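Local coordinates for protein RNA silencing suppressor p19 (Tomato bushy stunt virus, PDB 4J39) that probably suppresses host RNA silencing by binding siRNA duplexes as a homodimer and selecting them by duplex length, like a molecular caliper, at residues W41-K45 with V46-R50; R79-F83 with D84-C88. One frame throughout, in Å; residues are numbered along the deposited sequence.

Interaction 1 of 2, residues W41-K45 with V46-R50; sequences WGFGK and VVFKR. With SO4 (sulfate ion), chain C; nucleotides of chain B.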
# COMPACT_ATOMS: atom_id res chain seq x y z
N TRP A 41 -5.23 8.63 -8.27
CA TRP A 41 -6.47 8.19 -7.76
C TRP A 41 -7.35 7.71 -8.94
O TRP A 41 -7.41 8.41 -9.95
CB TRP A 41 -7.23 9.25 -7.10
CG TRP A 41 -6.96 9.52 -5.57
CD1 TRP A 41 -6.24 10.51 -5.03
CD2 TRP A 41 -7.45 8.74 -4.51
NE1 TRP A 41 -6.26 10.40 -3.69
CE2 TRP A 41 -6.96 9.29 -3.32
CE3 TRP A 41 -8.20 7.59 -4.44
CZ2 TRP A 41 -7.25 8.74 -2.14
CZ3 TRP A 41 -8.45 7.00 -3.23
CH2 TRP A 41 -7.98 7.63 -2.08
N GLY A 42 -7.84 6.50 -8.77
CA GLY A 42 -8.70 5.82 -9.75
C GLY A 42 -10.04 5.51 -9.13
O GLY A 42 -10.14 4.97 -8.02
N PHE A 43 -11.12 5.82 -9.91
CA PHE A 43 -12.50 5.55 -9.57
C PHE A 43 -13.21 4.88 -10.73
O PHE A 43 -13.38 5.51 -11.78
CB PHE A 43 -13.28 6.78 -9.14
CG PHE A 43 -12.51 7.74 -8.24
CD1 PHE A 43 -12.11 8.97 -8.70
CD2 PHE A 43 -12.20 7.37 -6.94
CE1 PHE A 43 -11.32 9.85 -7.90
CE2 PHE A 43 -11.44 8.24 -6.10
CZ PHE A 43 -11.04 9.47 -6.56
N GLY A 44 -13.50 3.61 -10.57
CA GLY A 44 -13.89 2.76 -11.73
C GLY A 44 -12.85 2.85 -12.83
O GLY A 44 -11.65 2.55 -12.59
N LYS A 45 -13.26 3.35 -14.01
CA LYS A 45 -12.36 3.42 -15.16
C LYS A 45 -11.50 4.71 -15.23
O LYS A 45 -10.57 4.80 -16.07
CB LYS A 45 -13.16 3.28 -16.54
CG LYS A 45 -13.99 2.08 -16.64
CD LYS A 45 -14.27 1.82 -18.19
CE LYS A 45 -15.08 0.55 -18.49
NZ LYS A 45 -14.84 0.16 -20.02
N VAL A 46 -11.78 5.70 -14.40
CA VAL A 46 -11.27 7.01 -14.62
C VAL A 46 -10.08 7.17 -13.65
O VAL A 46 -10.24 6.78 -12.49
CB VAL A 46 -12.32 8.04 -14.29
CG1 VAL A 46 -11.82 9.49 -14.55
CG2 VAL A 46 -13.63 7.78 -15.17
N VAL A 47 -8.93 7.60 -14.16
CA VAL A 47 -7.73 7.78 -13.33
C VAL A 47 -7.21 9.22 -13.44
O VAL A 47 -7.23 9.85 -14.54
CB VAL A 47 -6.67 6.73 -13.62
CG1 VAL A 47 -6.19 6.85 -15.06
CG2 VAL A 47 -5.41 6.90 -12.62
N PHE A 48 -6.81 9.79 -12.28
CA PHE A 48 -6.32 11.13 -12.18
C PHE A 48 -4.88 11.00 -11.61
O PHE A 48 -4.71 10.16 -10.75
CB PHE A 48 -7.10 12.01 -11.25
CG PHE A 48 -8.58 12.13 -11.61
CD1 PHE A 48 -8.98 13.22 -12.38
CD2 PHE A 48 -9.51 11.22 -11.12
CE1 PHE A 48 -10.33 13.39 -12.68
CE2 PHE A 48 -10.91 11.42 -11.43
CZ PHE A 48 -11.26 12.46 -12.23
N LYS A 49 -3.98 11.76 -12.16
CA LYS A 49 -2.54 11.56 -11.82
C LYS A 49 -1.81 12.85 -11.51
O LYS A 49 -2.09 13.90 -12.09
CB LYS A 49 -1.80 10.89 -12.93
CG LYS A 49 -2.20 9.44 -13.24
CD LYS A 49 -1.52 8.93 -14.55
CE LYS A 49 -1.97 7.44 -14.89
NZ LYS A 49 -0.92 6.70 -15.69
N ARG A 50 -0.82 12.79 -10.59
CA ARG A 50 0.01 13.93 -10.32
C ARG A 50 1.49 13.52 -10.18
O ARG A 50 1.78 12.47 -9.54
CB ARG A 50 -0.37 14.76 -9.04
CG ARG A 50 -1.64 15.52 -9.05
CD ARG A 50 -1.50 16.70 -9.98
NE ARG A 50 -2.74 17.49 -10.04
CZ ARG A 50 -3.75 17.24 -10.87
NH1 ARG A 50 -3.76 16.17 -11.67
NH2 ARG A 50 -4.77 18.05 -10.86
S SO4 C . -6.87 16.47 -13.56
O1 SO4 C . -6.55 15.68 -12.30
O2 SO4 C . -8.30 16.20 -13.91
O3 SO4 C . -6.02 16.04 -14.60
O4 SO4 C . -6.68 17.82 -13.22
P A B 8 -13.27 -6.47 -21.26
OP1 A B 8 -13.47 -5.74 -22.53
OP2 A B 8 -12.09 -7.35 -21.31
O5' A B 8 -13.15 -5.37 -20.06
C5' A B 8 -14.24 -4.49 -19.78
C4' A B 8 -14.09 -3.69 -18.52
O4' A B 8 -14.38 -4.47 -17.33
C3' A B 8 -12.68 -3.16 -18.29
O3' A B 8 -12.46 -2.07 -19.19
C2' A B 8 -12.76 -2.80 -16.82
O2' A B 8 -13.58 -1.69 -16.48
C1' A B 8 -13.44 -4.06 -16.32
N9 A B 8 -12.46 -5.11 -15.95
C8 A B 8 -11.98 -6.17 -16.68
N7 A B 8 -11.10 -6.89 -16.03
C5 A B 8 -11.01 -6.32 -14.76
C6 A B 8 -10.26 -6.66 -13.58
N6 A B 8 -9.36 -7.69 -13.44
N1 A B 8 -10.40 -5.80 -12.52
C2 A B 8 -11.25 -4.77 -12.65
N3 A B 8 -11.97 -4.37 -13.70
C4 A B 8 -11.83 -5.19 -14.73

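Interaction 2 of 2, residues R79-F83 with D84-C88; sequences RFFGF and DQIGC. With nucleotides of chain D.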
# COMPACT_ATOMS: atom_id res chain seq x y z
N ARG A 79 -19.07 11.64 -8.24
CA ARG A 79 -19.53 11.78 -9.63
C ARG A 79 -19.78 10.45 -10.32
O ARG A 79 -20.56 10.35 -11.31
CB ARG A 79 -18.43 12.55 -10.35
CG ARG A 79 -18.63 12.76 -11.85
CD ARG A 79 -19.97 13.41 -12.07
NE ARG A 79 -20.16 13.65 -13.47
CZ ARG A 79 -20.56 12.66 -14.31
NH1 ARG A 79 -20.80 11.45 -13.88
NH2 ARG A 79 -20.74 12.97 -15.59
N PHE A 80 -19.03 9.45 -9.89
CA PHE A 80 -19.01 8.15 -10.52
C PHE A 80 -19.86 7.11 -9.80
O PHE A 80 -19.89 5.95 -10.21
CB PHE A 80 -17.59 7.65 -10.62
CG PHE A 80 -16.70 8.54 -11.42
CD1 PHE A 80 -16.70 8.50 -12.82
CD2 PHE A 80 -15.89 9.47 -10.79
CE1 PHE A 80 -15.88 9.35 -13.57
CE2 PHE A 80 -15.07 10.29 -11.52
CZ PHE A 80 -15.05 10.24 -12.91
N PHE A 81 -20.49 7.51 -8.70
CA PHE A 81 -21.23 6.61 -7.84
C PHE A 81 -22.69 6.43 -8.30
O PHE A 81 -23.24 7.19 -9.07
CB PHE A 81 -21.25 7.09 -6.36
CG PHE A 81 -19.88 7.04 -5.66
CD1 PHE A 81 -18.82 6.34 -6.24
CD2 PHE A 81 -19.69 7.66 -4.41
CE1 PHE A 81 -17.59 6.28 -5.63
CE2 PHE A 81 -18.40 7.58 -3.78
CZ PHE A 81 -17.41 6.88 -4.39
N GLY A 82 -23.23 5.34 -7.81
CA GLY A 82 -24.60 4.94 -7.95
C GLY A 82 -24.89 3.77 -7.02
O GLY A 82 -24.21 3.55 -6.00
N PHE A 83 -25.94 3.02 -7.36
CA PHE A 83 -26.34 1.87 -6.56
C PHE A 83 -25.20 0.78 -6.44
O PHE A 83 -24.84 0.36 -5.33
CB PHE A 83 -27.64 1.25 -7.16
CG PHE A 83 -28.16 0.11 -6.37
CD1 PHE A 83 -28.85 0.35 -5.16
CD2 PHE A 83 -27.89 -1.21 -6.77
CE1 PHE A 83 -29.31 -0.74 -4.36
CE2 PHE A 83 -28.34 -2.31 -5.99
CZ PHE A 83 -29.05 -2.07 -4.78
N ASP A 84 -24.64 0.36 -7.57
CA ASP A 84 -23.56 -0.63 -7.53
C ASP A 84 -22.19 0.01 -7.03
O ASP A 84 -21.91 1.15 -7.32
CB ASP A 84 -23.37 -1.26 -8.89
CG ASP A 84 -24.24 -2.51 -9.11
OD1 ASP A 84 -24.97 -2.95 -8.20
OD2 ASP A 84 -24.14 -3.07 -10.24
N GLN A 85 -21.40 -0.76 -6.26
CA GLN A 85 -20.04 -0.39 -5.83
C GLN A 85 -19.11 -0.39 -7.02
O GLN A 85 -19.26 -1.19 -7.96
CB GLN A 85 -19.62 -1.37 -4.74
CG GLN A 85 -18.38 -1.04 -4.09
CD GLN A 85 -18.15 -1.78 -2.83
OE1 GLN A 85 -17.78 -1.15 -1.85
NE2 GLN A 85 -18.24 -3.12 -2.84
N ILE A 86 -18.18 0.58 -7.06
CA ILE A 86 -17.09 0.55 -8.04
C ILE A 86 -15.74 0.43 -7.30
O ILE A 86 -15.68 0.70 -6.10
CB ILE A 86 -17.07 1.89 -8.83
CG1 ILE A 86 -16.87 3.14 -7.94
CG2 ILE A 86 -18.39 2.00 -9.65
CD1 ILE A 86 -16.89 4.49 -8.72
N GLY A 87 -14.69 0.10 -8.05
CA GLY A 87 -13.37 -0.06 -7.47
C GLY A 87 -12.68 1.28 -7.35
O GLY A 87 -12.64 2.08 -8.28
N CYS A 88 -12.03 1.50 -6.23
CA CYS A 88 -11.29 2.74 -6.00
C CYS A 88 -9.88 2.47 -5.54
O CYS A 88 -9.70 1.48 -4.83
CB CYS A 88 -11.88 3.56 -4.87
SG CYS A 88 -13.63 4.09 -5.16
P G D 13 -12.61 -5.63 -3.83
OP1 G D 13 -13.26 -5.20 -2.54
OP2 G D 13 -12.31 -7.05 -4.09
O5' G D 13 -13.56 -5.09 -5.01
C5' G D 13 -14.03 -3.77 -4.99
C4' G D 13 -14.78 -3.45 -6.26
O4' G D 13 -13.84 -3.45 -7.33
C3' G D 13 -15.84 -4.47 -6.74
O3' G D 13 -17.06 -4.24 -6.02
C2' G D 13 -15.96 -4.10 -8.20
O2' G D 13 -16.62 -2.90 -8.43
C1' G D 13 -14.48 -3.93 -8.51
N9 G D 13 -13.79 -5.12 -8.93
C8 G D 13 -12.97 -5.94 -8.22
N7 G D 13 -12.45 -6.93 -8.92
C5 G D 13 -13.05 -6.78 -10.16
C6 G D 13 -12.96 -7.59 -11.38
O6 G D 13 -12.28 -8.59 -11.59
N1 G D 13 -13.76 -7.10 -12.46
C2 G D 13 -14.59 -6.01 -12.39
N2 G D 13 -15.30 -5.72 -13.51
N3 G D 13 -14.71 -5.25 -11.26
C4 G D 13 -13.88 -5.69 -10.19
P C D 14 -18.11 -5.48 -5.79
OP1 C D 14 -19.12 -4.95 -4.85
OP2 C D 14 -17.40 -6.66 -5.44
O5' C D 14 -18.70 -5.82 -7.23
C5' C D 14 -19.43 -4.85 -7.88
C4' C D 14 -19.82 -5.20 -9.30
O4' C D 14 -18.66 -5.21 -10.15
C3' C D 14 -20.41 -6.61 -9.48
O3' C D 14 -21.80 -6.69 -9.16
C2' C D 14 -20.18 -6.84 -10.96
O2' C D 14 -21.05 -6.06 -11.73
C1' C D 14 -18.74 -6.32 -11.06
N1 C D 14 -17.69 -7.32 -10.79
C2 C D 14 -17.38 -8.21 -11.85
O2 C D 14 -17.96 -8.11 -12.94
N3 C D 14 -16.40 -9.12 -11.65
C4 C D 14 -15.80 -9.20 -10.46
N4 C D 14 -14.84 -10.12 -10.36
C5 C D 14 -16.12 -8.35 -9.36
C6 C D 14 -17.06 -7.44 -9.59
O HOH W 1 -20.96 3.58 -6.26

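Interaction 1 of 2, residues W41-K45 with V46-R50
Trp41 and Phe43 pair with Phe48 and Val46 across an antiparallel beta hairpin that joins strands 36-43 and 46-53 through a type II' turn from Phe43 to Val46. Gly44 stands at the first corner of that turn, where its phi of 53° and psi of -118° are easy for a residue without CB. Two hydrogen-bonded pairs hold the ladder, Phe48 N giving to Trp41 O at 2.8 Å and Phe43 N to Val46 O at 2.9 Å; each has its return bond. Between them, Gly42 faces Val47 as a non-hydrogen-bonded pair.

The side chain of Phe48 can be followed outward. Its CB lies 3.8 Å from Trp41 O and, like CG, near sulfate O1. A chi1 of -58° sets CG beside the backbone N; in this orientation CD2 borders Trp41 O and Phe43 CE1, and CE2 reaches Phe43 CD1 at 3.9 Å, the side chains crossing at about a right angle. On the other flank CD1 meets sulfate O2 at 3.4 Å, near the ring plane, and CE1 meets it too. Aromatic residues suit this side of the sheet, since helix 70-78 covers Phe43 and Trp41 packs against helix 108-124.

The sulfate, probably from the crystallisation liquor, is held by Arg50 together with Ser6 OG: NH1 bonds to O1 and NH2 to O4. NH1 also bonds to Lys49 O, and NE to Leu10 O, which fixes the guanidinium's rotation. At the turn, exposed Lys45 extends to the RNA, where NZ makes a weak 3.4 Å hydrogen bond to O3' of A8 of chain B.

Interaction 2 of 2, residues R79-F83 with D84-C88
Ile86 meets Phe81 where the loop after helix 70-78 doubles back toward strand 87-94. Its CG1 lies between the backbone N and the carbonyl carbon (chi1 59°), and the extended chain beyond sends CD1 to the edge of the Phe81 ring, 3.6 Å from CE1 and near the ring plane. The same methyl rests 3.8 Å from Phe80 CB. A branched aliphatic residue suits this apolar spot, because CD1 at the end of its longer branch reaches both phenylalanines.

Further out, Asp84 and Phe83 form the tip of the loop. The Asp84 carboxylate meets the Phe83 ring obliquely, OD1 lying 3.7 Å from CD2 with the two planes 36° apart; the exposure of the tip suits the charge of Asp84. Water 1 ties the two arms of the loop together, accepting from Gly82 N at 3.3 Å and donating to Asp84 O at 2.8 Å.

Gln85 points the other way. With chi1 at -172° its CG lies opposite the backbone N, and the extended chain carries NE2 to a 2.9 Å hydrogen bond with OP1 of C14 of chain D, while OE1 accepts from Arg106 N, which orients the amide. Gln85 O takes a weak bond from O2' of G13 of chain D. Contacts to phosphate and ribose 2'-hydroxyl, rather than to bases, fit the sequence-independent binding expected of this family's RNA-binding surface.

How the interactions relate
Interactions 1 and 2 follow one another along the chain, with centres about 13 Å apart, and meet where strands 36-43 and 87-94 lie side by side in the antiparallel sheet. Gly44 N and Gly87 O, 2.9 Å apart, probably form a hydrogen bond joining the hairpin turn to the start of strand 87-94. Beside it, Val46 CG2 makes a tight approach to Phe80 CE1, bringing the hairpin's aliphatic side chain against the loop. Both contacts also reach the RNA duplex, touching different RNA chains: Lys45, in the turn, bonds weakly to chain B, whereas 84-88 meets chain D, where Gly87 CA, bearing no side chain, lies 3.4 Å from O4' of G13.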